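Local coordinates for protein glycoside Hydrolase (Bacteroides uniformis, PDB 5T99) that probably hydrolyses terminal beta-galactosides of agarose-derived oligosaccharides as a family 2 glycoside hydrolase, and binds d-galacto-isofagomine in its barrel pocket, at residues M21-T25 against R175-K179; P183-V187 against T283-D287; N472-G476 against K529-P533; D535-H539 against F671-R676. All blocks are in the same frame, centred on the assembly; numbering follows the deposited sequence.

Contact 1 (M21-T25 against R175-K179); sequences MASVT and RVDNK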
loop_
_atom_site.group_PDB
_atom_site.type_symbol
_atom_site.label_atom_id
_atom_site.label_comp_id
_atom_site.label_asym_id
_atom_site.label_seq_id
_atom_site.Cartn_x
_atom_site.Cartn_y
_atom_site.Cartn_z
ATOM N N MET A 21 31.802 -12.132 6.182
ATOM C CA MET A 21 32.632 -10.890 6.156
ATOM C C MET A 21 31.748 -9.635 6.014
ATOM O O MET A 21 30.689 -9.672 5.379
ATOM C CB MET A 21 33.683 -10.988 5.033
ATOM C CG MET A 21 34.717 -9.866 4.977
ATOM S SD MET A 21 35.588 -9.446 6.507
ATOM C CE MET A 21 36.552 -8.029 5.978
ATOM N N ALA A 22 32.190 -8.541 6.638
ATOM C CA ALA A 22 31.463 -7.258 6.655
ATOM C C ALA A 22 31.512 -6.499 5.311
ATOM O O ALA A 22 30.586 -5.746 4.977
ATOM C CB ALA A 22 32.007 -6.376 7.771
ATOM N N SER A 23 32.604 -6.683 4.565
ATOM C CA SER A 23 32.788 -6.079 3.233
ATOM C C SER A 23 31.819 -6.553 2.120
ATOM O O SER A 23 31.569 -5.796 1.182
ATOM C CB SER A 23 34.254 -6.235 2.773
ATOM O OG SER A 23 34.640 -7.591 2.644
ATOM N N VAL A 24 31.291 -7.778 2.224
ATOM C CA VAL A 24 30.339 -8.336 1.220
ATOM C C VAL A 24 28.840 -8.259 1.621
ATOM O O VAL A 24 27.962 -8.303 0.748
ATOM C CB VAL A 24 30.713 -9.794 0.797
ATOM C CG1 VAL A 24 32.117 -9.830 0.200
ATOM C CG2 VAL A 24 30.591 -10.800 1.945
ATOM N N THR A 25 28.562 -8.128 2.923
ATOM C CA THR A 25 27.195 -8.174 3.477
ATOM C C THR A 25 26.562 -6.770 3.602
ATOM O O THR A 25 27.101 -5.892 4.295
ATOM C CB THR A 25 27.199 -8.887 4.853
ATOM O OG1 THR A 25 27.735 -10.209 4.698
ATOM C CG2 THR A 25 25.801 -8.984 5.443
ATOM N N ARG A 175 23.339 -4.350 10.560
ATOM C CA ARG A 175 24.334 -3.876 9.596
ATOM C C ARG A 175 25.699 -3.910 10.260
ATOM O O ARG A 175 25.938 -3.201 11.246
ATOM C CB ARG A 175 23.990 -2.461 9.119
ATOM C CG ARG A 175 22.814 -2.436 8.148
ATOM C CD ARG A 175 22.053 -1.117 8.145
ATOM N NE ARG A 175 20.713 -1.269 7.566
ATOM C CZ ARG A 175 19.724 -0.370 7.654
ATOM N NH1 ARG A 175 19.893 0.802 8.291
ATOM N NH2 ARG A 175 18.543 -0.645 7.088
ATOM N N VAL A 176 26.578 -4.762 9.741
ATOM C CA VAL A 176 27.919 -4.912 10.256
ATOM C C VAL A 176 28.838 -4.420 9.152
ATOM O O VAL A 176 28.889 -5.019 8.077
ATOM C CB VAL A 176 28.217 -6.381 10.611
ATOM C CG1 VAL A 176 29.680 -6.562 11.027
ATOM C CG2 VAL A 176 27.289 -6.842 11.726
ATOM N N ASP A 177 29.546 -3.323 9.411
ATOM C CA ASP A 177 30.437 -2.722 8.425
ATOM C C ASP A 177 31.878 -2.607 8.926
ATOM O O ASP A 177 32.118 -2.576 10.130
ATOM C CB ASP A 177 29.912 -1.338 8.037
ATOM C CG ASP A 177 28.699 -1.410 7.134
ATOM O OD1 ASP A 177 28.867 -1.296 5.909
ATOM O OD2 ASP A 177 27.576 -1.598 7.647
ATOM N N ASN A 178 32.827 -2.546 7.988
ATOM C CA ASN A 178 34.188 -2.086 8.278
ATOM C C ASN A 178 34.138 -0.579 8.478
ATOM O O ASN A 178 33.111 0.046 8.225
ATOM C CB ASN A 178 35.152 -2.448 7.146
ATOM C CG ASN A 178 35.268 -3.945 6.946
ATOM O OD1 ASN A 178 35.655 -4.672 7.862
ATOM N ND2 ASN A 178 34.904 -4.424 5.767
ATOM N N LYS A 179 35.242 0.006 8.930
ATOM C CA LYS A 179 35.248 1.418 9.321
ATOM C C LYS A 179 35.267 2.440 8.154
ATOM O O LYS A 179 35.152 3.659 8.397
ATOM C CB LYS A 179 36.377 1.676 10.309
ATOM C CG LYS A 179 36.124 0.999 11.646
ATOM C CD LYS A 179 37.236 1.279 12.642
ATOM C CE LYS A 179 37.051 0.466 13.915
ATOM N NZ LYS A 179 37.811 1.048 15.055
HETATM O O HOH W 1 31.516 -2.806 5.325
#

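Contact 2 (P183-V187 against T283-D287); sequences PEHGV and TYFTD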
loop_
_atom_site.group_PDB
_atom_site.type_symbol
_atom_site.label_atom_id
_atom_site.label_comp_id
_atom_site.label_asym_id
_atom_site.label_seq_id
_atom_site.Cartn_x
_atom_site.Cartn_y
_atom_site.Cartn_z
ATOM N N PRO A 183 27.029 4.870 4.649
ATOM C CA PRO A 183 26.015 4.964 5.720
ATOM C C PRO A 183 24.609 4.881 5.164
ATOM O O PRO A 183 24.456 4.704 3.948
ATOM C CB PRO A 183 26.278 6.333 6.335
ATOM C CG PRO A 183 26.801 7.139 5.192
ATOM C CD PRO A 183 27.573 6.197 4.312
ATOM N N GLU A 184 23.587 4.989 6.017
ATOM C CA GLU A 184 22.228 4.671 5.552
ATOM C C GLU A 184 21.759 5.663 4.501
ATOM O O GLU A 184 22.113 6.834 4.549
ATOM C CB GLU A 184 21.194 4.514 6.681
ATOM C CG GLU A 184 20.952 5.729 7.557
ATOM C CD GLU A 184 19.604 5.695 8.292
ATOM O OE1 GLU A 184 18.822 4.700 8.185
ATOM O OE2 GLU A 184 19.331 6.687 8.992
ATOM N N HIS A 185 20.997 5.154 3.541
ATOM C CA HIS A 185 20.533 5.936 2.396
ATOM C C HIS A 185 21.675 6.630 1.655
ATOM O O HIS A 185 21.508 7.725 1.138
ATOM C CB HIS A 185 19.483 6.945 2.858
ATOM C CG HIS A 185 18.462 6.351 3.777
ATOM N ND1 HIS A 185 17.981 7.012 4.888
ATOM C CD2 HIS A 185 17.855 5.139 3.764
ATOM C CE1 HIS A 185 17.096 6.244 5.499
ATOM N NE2 HIS A 185 17.010 5.100 4.843
ATOM N N GLY A 186 22.817 5.955 1.573
ATOM C CA GLY A 186 24.058 6.571 1.120
ATOM C C GLY A 186 24.354 6.577 -0.372
ATOM O O GLY A 186 25.433 7.031 -0.767
ATOM N N VAL A 187 23.429 6.062 -1.190
ATOM C CA VAL A 187 23.527 6.155 -2.654
ATOM C C VAL A 187 22.241 6.752 -3.227
ATOM O O VAL A 187 21.141 6.356 -2.858
ATOM C CB VAL A 187 23.790 4.785 -3.307
ATOM C CG1 VAL A 187 23.809 4.904 -4.829
ATOM C CG2 VAL A 187 25.093 4.191 -2.798
ATOM N N THR A 283 30.076 -3.282 0.490
ATOM C CA THR A 283 29.259 -3.584 -0.675
ATOM C C THR A 283 27.864 -3.118 -0.342
ATOM O O THR A 283 27.355 -3.435 0.726
ATOM C CB THR A 283 29.230 -5.091 -0.994
ATOM O OG1 THR A 283 30.556 -5.559 -1.279
ATOM C CG2 THR A 283 28.344 -5.378 -2.205
ATOM N N TYR A 284 27.241 -2.387 -1.266
ATOM C CA TYR A 284 25.961 -1.722 -1.019
ATOM C C TYR A 284 25.116 -1.765 -2.283
ATOM O O TYR A 284 25.543 -1.282 -3.336
ATOM C CB TYR A 284 26.226 -0.274 -0.622
ATOM C CG TYR A 284 25.037 0.526 -0.129
ATOM C CD1 TYR A 284 24.760 0.633 1.242
ATOM C CD2 TYR A 284 24.216 1.209 -1.017
ATOM C CE1 TYR A 284 23.696 1.396 1.706
ATOM C CE2 TYR A 284 23.148 1.972 -0.562
ATOM C CZ TYR A 284 22.893 2.064 0.801
ATOM O OH TYR A 284 21.832 2.815 1.253
ATOM N N PHE A 285 23.920 -2.334 -2.165
ATOM C CA PHE A 285 23.026 -2.528 -3.288
ATOM C C PHE A 285 21.910 -1.475 -3.304
ATOM O O PHE A 285 21.429 -1.057 -2.246
ATOM C CB PHE A 285 22.433 -3.934 -3.236
ATOM C CG PHE A 285 23.427 -5.024 -3.535
ATOM C CD1 PHE A 285 23.688 -5.411 -4.862
ATOM C CD2 PHE A 285 24.095 -5.679 -2.505
ATOM C CE1 PHE A 285 24.588 -6.426 -5.150
ATOM C CE2 PHE A 285 25.003 -6.698 -2.788
ATOM C CZ PHE A 285 25.254 -7.067 -4.111
ATOM N N THR A 286 21.531 -1.050 -4.512
ATOM C CA THR A 286 20.408 -0.134 -4.731
ATOM C C THR A 286 19.616 -0.600 -5.965
ATOM O O THR A 286 20.181 -0.793 -7.042
ATOM C CB THR A 286 20.876 1.323 -4.975
ATOM O OG1 THR A 286 21.722 1.772 -3.909
ATOM C CG2 THR A 286 19.670 2.273 -5.092
ATOM N N ASP A 287 18.308 -0.775 -5.810
ATOM C CA ASP A 287 17.455 -1.088 -6.949
ATOM C C ASP A 287 17.030 0.219 -7.574
ATOM O O ASP A 287 16.793 1.201 -6.856
ATOM C CB ASP A 287 16.246 -1.907 -6.515
ATOM C CG ASP A 287 16.608 -3.345 -6.175
ATOM O OD1 ASP A 287 17.440 -3.956 -6.886
ATOM O OD2 ASP A 287 16.049 -3.877 -5.204
HETATM O O HOH W 2 20.350 4.337 -0.884
#

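Contact 3 (N472-G476 against K529-P533); sequences NYKPG and KWAYP. With GIF (D-galacto-isofagomine), chain C.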
loop_
_atom_site.group_PDB
_atom_site.type_symbol
_atom_site.label_atom_id
_atom_site.label_comp_id
_atom_site.label_asym_id
_atom_site.label_seq_id
_atom_site.Cartn_x
_atom_site.Cartn_y
_atom_site.Cartn_z
ATOM N N ASN A 472 -9.142 17.559 -3.139
ATOM C CA ASN A 472 -9.945 16.504 -2.522
ATOM C C ASN A 472 -11.428 16.832 -2.609
ATOM O O ASN A 472 -11.878 17.803 -2.009
ATOM C CB ASN A 472 -9.556 16.326 -1.061
ATOM C CG ASN A 472 -8.196 15.708 -0.895
ATOM O OD1 ASN A 472 -7.390 15.690 -1.833
ATOM N ND2 ASN A 472 -7.935 15.164 0.293
ATOM N N TYR A 473 -12.166 16.028 -3.375
ATOM C CA TYR A 473 -13.645 16.070 -3.467
ATOM C C TYR A 473 -14.223 17.379 -4.009
ATOM O O TYR A 473 -15.173 17.924 -3.439
ATOM C CB TYR A 473 -14.277 15.722 -2.124
ATOM C CG TYR A 473 -13.707 14.463 -1.520
ATOM C CD1 TYR A 473 -14.049 13.201 -2.028
ATOM C CD2 TYR A 473 -12.815 14.525 -0.451
ATOM C CE1 TYR A 473 -13.523 12.039 -1.475
ATOM C CE2 TYR A 473 -12.289 13.373 0.099
ATOM C CZ TYR A 473 -12.654 12.137 -0.418
ATOM O OH TYR A 473 -12.132 11.015 0.128
ATOM N N LYS A 474 -13.660 17.863 -5.120
ATOM C CA LYS A 474 -14.082 19.141 -5.706
ATOM C C LYS A 474 -14.325 19.111 -7.227
ATOM O O LYS A 474 -14.012 20.097 -7.917
ATOM C CB LYS A 474 -13.029 20.218 -5.379
ATOM C CG LYS A 474 -12.775 20.442 -3.901
ATOM C CD LYS A 474 -13.962 21.090 -3.201
ATOM C CE LYS A 474 -13.679 21.249 -1.717
ATOM N NZ LYS A 474 -13.675 19.943 -0.998
ATOM N N PRO A 475 -14.909 18.017 -7.760
ATOM C CA PRO A 475 -15.129 17.953 -9.219
ATOM C C PRO A 475 -16.016 19.080 -9.744
ATOM O O PRO A 475 -15.791 19.563 -10.850
ATOM C CB PRO A 475 -15.786 16.585 -9.423
ATOM C CG PRO A 475 -16.452 16.279 -8.123
ATOM C CD PRO A 475 -15.571 16.896 -7.064
ATOM N N GLY A 476 -16.975 19.519 -8.927
ATOM C CA GLY A 476 -17.803 20.682 -9.239
ATOM C C GLY A 476 -17.044 21.991 -9.380
ATOM O O GLY A 476 -17.523 22.916 -10.049
ATOM N N LYS A 529 -21.072 13.693 3.642
ATOM C CA LYS A 529 -21.591 14.939 3.042
ATOM C C LYS A 529 -20.846 15.388 1.775
ATOM O O LYS A 529 -21.451 15.896 0.846
ATOM C CB LYS A 529 -21.594 16.080 4.077
ATOM N N TRP A 530 -19.538 15.152 1.740
ATOM C CA TRP A 530 -18.668 15.553 0.617
ATOM C C TRP A 530 -18.561 14.477 -0.470
ATOM O O TRP A 530 -17.919 14.697 -1.499
ATOM C CB TRP A 530 -17.257 15.877 1.132
ATOM C CG TRP A 530 -16.651 14.763 1.940
ATOM C CD1 TRP A 530 -15.908 13.704 1.472
ATOM C CD2 TRP A 530 -16.768 14.574 3.360
ATOM N NE1 TRP A 530 -15.547 12.881 2.518
ATOM C CE2 TRP A 530 -16.059 13.389 3.685
ATOM C CE3 TRP A 530 -17.400 15.300 4.392
ATOM C CZ2 TRP A 530 -15.954 12.912 5.003
ATOM C CZ3 TRP A 530 -17.314 14.819 5.704
ATOM C CH2 TRP A 530 -16.593 13.630 5.996
ATOM N N ALA A 531 -19.166 13.315 -0.240
ATOM C CA ALA A 531 -19.011 12.192 -1.133
ATOM C C ALA A 531 -19.892 12.324 -2.361
ATOM O O ALA A 531 -20.778 13.177 -2.428
ATOM C CB ALA A 531 -19.302 10.889 -0.406
ATOM N N TYR A 532 -19.618 11.473 -3.340
ATOM C CA TYR A 532 -20.402 11.407 -4.566
ATOM C C TYR A 532 -20.041 10.125 -5.308
ATOM O O TYR A 532 -18.944 9.598 -5.113
ATOM C CB TYR A 532 -20.136 12.632 -5.457
ATOM C CG TYR A 532 -18.669 12.960 -5.634
ATOM C CD1 TYR A 532 -17.928 12.377 -6.658
ATOM C CD2 TYR A 532 -18.021 13.844 -4.778
ATOM C CE1 TYR A 532 -16.587 12.664 -6.827
ATOM C CE2 TYR A 532 -16.669 14.143 -4.940
ATOM C CZ TYR A 532 -15.955 13.541 -5.971
ATOM O OH TYR A 532 -14.617 13.800 -6.159
ATOM N N PRO A 533 -20.947 9.618 -6.165
ATOM C CA PRO A 533 -20.633 8.365 -6.860
ATOM C C PRO A 533 -19.497 8.535 -7.872
ATOM O O PRO A 533 -19.271 9.641 -8.333
ATOM C CB PRO A 533 -21.943 8.006 -7.587
ATOM C CG PRO A 533 -22.976 8.932 -7.051
ATOM C CD PRO A 533 -22.250 10.158 -6.584
HETATM C C GIF C . -9.184 12.071 4.299
HETATM N N GIF C . -10.309 12.566 3.521
HETATM O O GIF C . -14.130 10.379 3.478
HETATM C C1 GIF C . -9.278 10.566 4.452
HETATM O O1 GIF C . -10.878 10.629 6.244
HETATM C C2 GIF C . -10.665 10.135 4.923
HETATM O O2 GIF C . -8.300 10.129 5.393
HETATM C C3 GIF C . -11.761 10.654 3.997
HETATM C C4 GIF C . -11.666 12.169 3.853
HETATM C C5 GIF C . -13.145 10.256 4.514
HETATM O O HOH W 3 -17.538 17.283 -2.273
#

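Contact 4 (D535-H539 against F671-R676); sequences DIEFH and FQSKYR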
loop_
_atom_site.group_PDB
_atom_site.type_symbol
_atom_site.label_atom_id
_atom_site.label_comp_id
_atom_site.label_asym_id
_atom_site.label_seq_id
_atom_site.Cartn_x
_atom_site.Cartn_y
_atom_site.Cartn_z
ATOM N N ASP A 535 -19.368 8.010 -10.955
ATOM C CA ASP A 535 -19.899 8.567 -12.215
ATOM C C ASP A 535 -19.655 10.086 -12.303
ATOM O O ASP A 535 -19.373 10.614 -13.382
ATOM C CB ASP A 535 -21.424 8.305 -12.365
ATOM C CG ASP A 535 -21.848 6.881 -11.973
ATOM O OD1 ASP A 535 -22.629 6.234 -12.715
ATOM O OD2 ASP A 535 -21.421 6.417 -10.898
ATOM N N ILE A 536 -19.785 10.767 -11.160
ATOM C CA ILE A 536 -19.583 12.218 -11.064
ATOM C C ILE A 536 -18.119 12.590 -11.341
ATOM O O ILE A 536 -17.859 13.558 -12.065
ATOM C CB ILE A 536 -20.038 12.764 -9.674
ATOM C CG1 ILE A 536 -21.563 12.667 -9.519
ATOM C CG2 ILE A 536 -19.570 14.198 -9.430
ATOM C CD1 ILE A 536 -22.353 13.624 -10.398
ATOM N N GLU A 537 -17.172 11.836 -10.782
ATOM C CA GLU A 537 -15.752 12.110 -11.062
ATOM C C GLU A 537 -15.425 11.860 -12.542
ATOM O O GLU A 537 -14.790 12.704 -13.186
ATOM C CB GLU A 537 -14.821 11.295 -10.168
ATOM C CG GLU A 537 -13.373 11.789 -10.167
ATOM C CD GLU A 537 -13.190 13.195 -9.625
ATOM O OE1 GLU A 537 -13.896 13.574 -8.659
ATOM O OE2 GLU A 537 -12.321 13.909 -10.156
ATOM N N PHE A 538 -15.884 10.723 -13.077
ATOM C CA PHE A 538 -15.670 10.397 -14.497
ATOM C C PHE A 538 -16.144 11.534 -15.394
ATOM O O PHE A 538 -15.432 11.944 -16.315
ATOM C CB PHE A 538 -16.391 9.101 -14.925
ATOM C CG PHE A 538 -15.989 7.874 -14.149
ATOM C CD1 PHE A 538 -14.780 7.805 -13.437
ATOM C CD2 PHE A 538 -16.819 6.771 -14.149
ATOM C CE1 PHE A 538 -14.443 6.676 -12.724
ATOM C CE2 PHE A 538 -16.481 5.625 -13.440
ATOM C CZ PHE A 538 -15.295 5.575 -12.728
ATOM N N HIS A 539 -17.347 12.029 -15.102
ATOM C CA HIS A 539 -17.936 13.124 -15.847
ATOM C C HIS A 539 -17.038 14.361 -15.832
ATOM O O HIS A 539 -16.705 14.898 -16.892
ATOM C CB HIS A 539 -19.315 13.470 -15.278
ATOM C CG HIS A 539 -20.024 14.531 -16.050
ATOM N ND1 HIS A 539 -20.267 15.788 -15.539
ATOM C CD2 HIS A 539 -20.500 14.537 -17.314
ATOM C CE1 HIS A 539 -20.890 16.514 -16.447
ATOM N NE2 HIS A 539 -21.038 15.782 -17.536
ATOM N N PHE A 671 -28.595 12.707 -11.257
ATOM C CA PHE A 671 -27.624 12.730 -12.357
ATOM C C PHE A 671 -27.957 11.640 -13.397
ATOM O O PHE A 671 -28.183 10.473 -13.035
ATOM C CB PHE A 671 -26.202 12.553 -11.786
ATOM C CG PHE A 671 -25.118 12.535 -12.832
ATOM C CD1 PHE A 671 -24.832 13.678 -13.574
ATOM C CD2 PHE A 671 -24.379 11.374 -13.078
ATOM C CE1 PHE A 671 -23.841 13.664 -14.544
ATOM C CE2 PHE A 671 -23.385 11.357 -14.047
ATOM C CZ PHE A 671 -23.117 12.503 -14.782
ATOM N N GLN A 672 -28.011 12.032 -14.675
ATOM C CA GLN A 672 -28.138 11.079 -15.782
ATOM C C GLN A 672 -26.750 10.531 -16.156
ATOM O O GLN A 672 -25.990 11.192 -16.868
ATOM C CB GLN A 672 -28.797 11.731 -17.013
ATOM C CG GLN A 672 -30.183 12.342 -16.797
ATOM C CD GLN A 672 -31.198 11.384 -16.187
ATOM O OE1 GLN A 672 -31.742 11.644 -15.114
ATOM N NE2 GLN A 672 -31.451 10.269 -16.861
ATOM N N SER A 673 -26.430 9.326 -15.680
ATOM C CA SER A 673 -25.094 8.737 -15.858
ATOM C C SER A 673 -24.962 7.891 -17.125
ATOM O O SER A 673 -25.747 6.971 -17.361
ATOM C CB SER A 673 -24.716 7.890 -14.639
ATOM O OG SER A 673 -23.464 7.261 -14.834
ATOM N N LYS A 674 -23.945 8.187 -17.926
ATOM C CA LYS A 674 -23.616 7.347 -19.078
ATOM C C LYS A 674 -22.737 6.147 -18.713
ATOM O O LYS A 674 -22.338 5.407 -19.601
ATOM C CB LYS A 674 -22.954 8.168 -20.194
ATOM C CG LYS A 674 -21.551 8.714 -19.930
ATOM C CD LYS A 674 -21.047 9.412 -21.190
ATOM C CE LYS A 674 -19.763 10.207 -20.972
ATOM N NZ LYS A 674 -19.579 11.278 -22.006
ATOM N N TYR A 675 -22.455 5.938 -17.431
ATOM C CA TYR A 675 -21.490 4.933 -17.000
ATOM C C TYR A 675 -22.131 3.646 -16.468
ATOM O O TYR A 675 -21.417 2.724 -16.087
ATOM C CB TYR A 675 -20.555 5.557 -15.951
ATOM C CG TYR A 675 -19.919 6.832 -16.463
ATOM C CD1 TYR A 675 -18.858 6.784 -17.371
ATOM C CD2 TYR A 675 -20.401 8.084 -16.078
ATOM C CE1 TYR A 675 -18.286 7.950 -17.862
ATOM C CE2 TYR A 675 -19.839 9.254 -16.564
ATOM C CZ TYR A 675 -18.782 9.190 -17.452
ATOM O OH TYR A 675 -18.221 10.356 -17.938
ATOM N N ARG A 676 -23.467 3.608 -16.429
ATOM C CA ARG A 676 -24.231 2.422 -16.058
ATOM C C ARG A 676 -25.346 2.189 -17.081
ATOM O O ARG A 676 -25.871 3.142 -17.652
ATOM C CB ARG A 676 -24.864 2.590 -14.680
ATOM C CG ARG A 676 -23.978 3.272 -13.670
ATOM C CD ARG A 676 -24.604 3.256 -12.296
ATOM N NE ARG A 676 -23.801 4.021 -11.352
ATOM C CZ ARG A 676 -23.873 3.909 -10.030
ATOM N NH1 ARG A 676 -24.687 3.024 -9.453
ATOM N NH2 ARG A 676 -23.101 4.681 -9.271
#

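Contact 1 (M21-T25 against R175-K179)
Val176, near the end of strand 172-177, meets Ala22 with both backbone and side chain. Its carbonyl O lies 3.4 Å from Ala22 CB, and its CG1 branch, set anti to the backbone N (chi1 174°), reaches the same methyl at 4.0 Å. Asp177 turns its carboxylate away from the loop to a salt bridge with Arg104, and offers Ala22 little more than its main chain, the C atom standing 3.9 Å from Ala22 CB. Asn178 then approaches in two ways. Its N donates to a water 3.0 Å away, and this water is also hydrogen-bonded to Ala22 O, at 3.1 Å, joining the two backbones indirectly. Its amide swings toward the loop, with ND2 alongside Ser23 CB at 3.6 Å. Ser23 N is near as well, but both groups are donors; ND2 is used by Thr281 O, while OD1 takes Lys101 NZ. The loop itself is closed by Thr25 OG1, which donates to Met21 O at 3.1 Å. The N-terminal lead-in is thus laid by an alanine methyl, the Asn178 side chain and one water against a strand of the antiparallel sheet in the sugar-binding domain of family 2 enzymes.

Contact 2 (P183-V187 against T283-D287)
Tyr284 and Val187 meet across the two sheets of the beta-sandwich domain that follows the sugar-binding domain, the immunoglobulin-like module of family 2 enzymes. Residues 183-187 belong to strand 180-194, which is interrupted here by a type II beta turn from Pro183 to Gly186; residues 283-287 run along the edge strand 279-288 of the facing sheet.

The apolar part lies beside the tyrosine ring. The Val187 and Tyr284 side chains run antiparallel alongside one another, so that Val187 CG2 comes to 3.6 Å from Tyr284 CD2 and stays almost as near to CE2. One step along, Val187 CB packs 3.7 Å from Thr286 OG1, and Leu270 and Ile203 add further cover to the valine from the two sheets. Pro183 O, at the start of the turn, is a looser neighbour of the ring, 4.1 Å from Tyr284 CE1.

The polar part gathers at the phenol. With CG anti to the backbone N (chi1 -171°), the tyrosine extends across to the inside of the turn, where its hydroxyl receives a weak hydrogen bond from Gly186 N, 3.3 Å from OH and bent to 142° at the hydrogen.

The water-mediated part completes the join. A single water donates to Val187 O at 2.9 Å, and the same water sits in the plane of the ring, 3.0 Å from Tyr284 OH.

Contact 3 (N472-G476 against K529-P533)
Tyr473 and Trp530 form an edge-to-face pair between two loops of the TIM barrel, those leaving strands 468-472 and 490-495 at the end of the barrel that holds the sugar site. The indole offers its five-membered edge to the phenol face, with planes at 55° and centroids 4.7 Å apart; Trp530 CD1 rests above the centre of the Tyr473 ring. The phenol is fixed at its far end, where OH is hydrogen-bonded to Glu494 and Ser497, both pocket residues.

Tyr532 meets the other loop differently. Its ring lies under Pro475, whose CG makes a CH-pi contact 3.9 Å from the Tyr532 centroid, while the Tyr532 edge turns to Tyr473, with OH 3.7 Å from Tyr473 CA. Glu537 holds the Tyr532 hydroxyl. Between the two backbones one water donates to both, 2.7 Å from Tyr473 O and 2.7 Å from Trp530 O.

The Trp530 side chain takes the position between its backbone N and carbonyl carbon (chi1 54°), which lays CD1 over the Tyr473 face and turns NE1 to the ligand. Tyr473 OH also lies 3.9 Å from C3 of d-galacto-isofagomine. Trp530 NE1 donates in the ring plane to the ligand's atom O at 3.0 Å, N-H...O angle 146°.

Contact 4 (D535-H539 against F671-R676)
Asp535 faces Tyr675, their CA atoms 6.2 Å apart, where helix 535-539 passes strand 671-673 at 76° with 9.7 Å between the axes. Asp535, Phe538 and His539 meet the 671-676 segment, whereas Ile536 reaches it only with CD1.

Extended from CG to NE (chi2 -173°), Arg676 grips the Asp535 carboxylate side-on in a two-pronged salt bridge. Arg676 NE reaches the syn lone pair of Asp535 OD1 at 2.9 Å, and Arg676 NH2 meets Asp535 OD2 at 2.9 Å, on the syn side but tilted out of the carboxylate plane. Ser673 OG also donates to OD1, at a doubtfully short distance. The guanidinium has further partners in the carbonyls of Tyr523 and Asp524.

Aromatic and aliphatic groups pack beside the salt bridge. Phe538 CB sits over one face of Tyr675, 3.8 Å from the centroid, and the Phe538 edge turns to the same ring with planes at 71°; Lys674 CG lies against the opposite face. Ile536 CD1 covers a face of Phe671, 4.0 Å from its centroid, and Phe671 points an edge at the face of His539, whose ND1 is buried here without a partner in the model.

Ser673 OG accepts from Tyr675 N at 3.1 Å, an ST turn that shapes the strand exit at this interface between a barrel helix and the DUF4982 beta domain.

Overall arrangement
The four contacts form two neighbouring pairs on opposite sides of the chain's centre. Contacts 1 and 2, with centres about 13 Å apart, are partly buried and belong to the N-terminal beta domains; the hydrogen bond between Ser23 and Thr283 ties them together. Contact 1 rests on an alanine methyl and an asparagine, contact 2 on a tyrosine against a turn, each with a bridging water. Contacts 3 and 4 are buried and rich in aromatic rings. Glu537, on the helix of contact 4, holds the Tyr532 hydroxyl of contact 3, linking the ligand-bearing loops to the domain interface. Contact 3 alone touches the bound sugar mimic, and contact 4 alone has a salt bridge across its segments.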